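PDB 4AEQ: colicin-M immunity protein from Escherichia coli, which protects cells carrying the colicin M plasmid against the lethal action of colicin M. Local coordinates for residues K25-Y28 and L29-M32. Sequence-based numbering, arbitrary orientation.
Sequences KNDY and LQRM. With PO4 (phosphate ion), chain B.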
loop_
_atom_site.group_PDB
_atom_site.type_symbol
_atom_site.label_atom_id
_atom_site.label_comp_id
_atom_site.label_asym_id
_atom_site.label_seq_id
_atom_site.Cartn_x
_atom_site.Cartn_y
_atom_site.Cartn_z
ATOM N N LYS A 25 -9.447 6.139 -5.938
ATOM C CA LYS A 25 -9.174 7.558 -5.745
ATOM C C LYS A 25 -8.971 7.854 -4.262
ATOM O O LYS A 25 -8.015 8.541 -3.879
ATOM C CB LYS A 25 -10.298 8.416 -6.324
ATOM C CG LYS A 25 -10.087 9.919 -6.148
ATOM C CD LYS A 25 -11.147 10.722 -6.894
ATOM C CE LYS A 25 -11.009 12.211 -6.623
ATOM N NZ LYS A 25 -11.945 13.015 -7.462
ATOM N N ASN A 26 -9.861 7.322 -3.426
ATOM C CA ASN A 26 -9.716 7.501 -1.981
ATOM C C ASN A 26 -8.350 7.015 -1.518
ATOM O O ASN A 26 -7.615 7.727 -0.817
ATOM C CB ASN A 26 -10.813 6.751 -1.218
ATOM C CG ASN A 26 -12.158 7.453 -1.284
ATOM O OD1 ASN A 26 -12.244 8.625 -1.650
ATOM N ND2 ASN A 26 -13.211 6.741 -0.908
ATOM N N ASP A 27 -8.016 5.796 -1.923
ATOM C CA ASP A 27 -6.764 5.164 -1.525
ATOM C C ASP A 27 -5.542 5.947 -2.001
ATOM O O ASP A 27 -4.603 6.190 -1.235
ATOM C CB ASP A 27 -6.725 3.735 -2.066
ATOM C CG ASP A 27 -5.498 2.983 -1.625
ATOM O OD1 ASP A 27 -5.526 2.399 -0.524
ATOM O OD2 ASP A 27 -4.509 2.972 -2.382
ATOM N N TYR A 28 -5.558 6.335 -3.272
ATOM C CA TYR A 28 -4.447 7.065 -3.868
ATOM C C TYR A 28 -4.206 8.394 -3.161
ATOM O O TYR A 28 -3.078 8.701 -2.763
ATOM C CB TYR A 28 -4.699 7.303 -5.357
ATOM C CG TYR A 28 -3.673 8.199 -6.015
ATOM C CD1 TYR A 28 -2.447 7.697 -6.431
ATOM C CD2 TYR A 28 -3.932 9.548 -6.214
ATOM C CE1 TYR A 28 -1.509 8.519 -7.035
ATOM C CE2 TYR A 28 -3.002 10.374 -6.814
ATOM C CZ TYR A 28 -1.796 9.858 -7.224
ATOM O OH TYR A 28 -0.875 10.686 -7.821
ATOM N N LEU A 29 -5.263 9.186 -3.011
ATOM C CA LEU A 29 -5.128 10.480 -2.341
ATOM C C LEU A 29 -4.660 10.334 -0.889
ATOM O O LEU A 29 -3.765 11.064 -0.429
ATOM C CB LEU A 29 -6.434 11.277 -2.424
ATOM C CG LEU A 29 -6.771 11.795 -3.827
ATOM C CD1 LEU A 29 -8.092 12.549 -3.824
ATOM C CD2 LEU A 29 -5.641 12.676 -4.378
ATOM N N GLN A 30 -5.260 9.388 -0.169
ATOM C CA GLN A 30 -4.873 9.163 1.219
ATOM C C GLN A 30 -3.391 8.804 1.304
ATOM O O GLN A 30 -2.677 9.303 2.172
ATOM C CB GLN A 30 -5.726 8.066 1.864
ATOM C CG GLN A 30 -5.096 6.685 1.808
ATOM C CD GLN A 30 -5.953 5.619 2.461
ATOM O OE1 GLN A 30 -6.962 5.918 3.104
ATOM N NE2 GLN A 30 -5.552 4.362 2.300
ATOM N N ARG A 31 -2.927 7.944 0.400
ATOM C CA ARG A 31 -1.524 7.540 0.388
ATOM C C ARG A 31 -0.580 8.696 0.088
ATOM O O ARG A 31 0.414 8.895 0.783
ATOM C CB ARG A 31 -1.302 6.403 -0.604
ATOM C CG ARG A 31 -1.922 5.094 -0.176
ATOM C CD ARG A 31 -1.489 3.968 -1.088
ATOM N NE ARG A 31 -1.993 2.673 -0.640
ATOM C CZ ARG A 31 -1.715 1.518 -1.229
ATOM N NH1 ARG A 31 -0.931 1.487 -2.291
ATOM N NH2 ARG A 31 -2.216 0.392 -0.749
ATOM N N MET A 32 -0.899 9.459 -0.951
ATOM C CA MET A 32 -0.101 10.630 -1.291
ATOM C C MET A 32 0.075 11.497 -0.051
ATOM O O MET A 32 1.209 11.831 0.344
ATOM C CB MET A 32 -0.778 11.438 -2.397
ATOM C CG MET A 32 -0.759 10.751 -3.755
ATOM S SD MET A 32 0.740 11.120 -4.690
ATOM C CE MET A 32 0.409 12.814 -5.164
HETATM P P PO4 B . 1.859 0.394 -3.354
HETATM O O1 PO4 B . 1.053 -0.346 -2.315
HETATM O O2 PO4 B . 0.925 1.069 -4.328
HETATM O O3 PO4 B . 2.719 1.440 -2.683
HETATM O O4 PO4 B . 2.730 -0.586 -4.102
#
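The carboxylate end of Asp27 reaches the guanidinium of Arg31 one turn on along the long alpha-helix 17-42, where this turn packs against the second subunit in the domain-swapped dimer; the chain is the YebF/Cmi domain part of the longer immunity protein. Four i to i+4 hydrogen bonds, spanning 2.9 to 3.0 Å from Leu29 N to Lys25 O through Met32 N to Tyr28 O, satisfy the carbonyls of residues 25 to 28. The Asp27–Arg31 salt bridge, OD2 to NE at 3.1 Å, is purely electrostatic: the oxygen sits above one face of the guanidinium and no N-H points at it. A true hydrogen bond to OD2 comes instead from Tyr95 OH of the second subunit. Extended from CG to NE, Arg31 reaches past Asp27 to the phosphate. NH1 makes a weak hydrogen bond to phosphate O1 (2.7 Å, 119°), and NH2 another weak one to Val93 O of the second subunit. This phosphate, probably from the crystallisation liquor, also bonds to Tyr95 N of that subunit, so it bridges the two chains. Beside this polar patch, buried Tyr28 meets Phe71 and Tyr82 of the second subunit edge-to-face. Met32, bent at chi2 (-87°), lays CG over one face of the Tyr28 ring, 3.9 Å from its centroid, in a CH-pi contact; SD stands obliquely to the ring, a Met-aromatic contact, and lies 3.5 Å from Tyr28 OH.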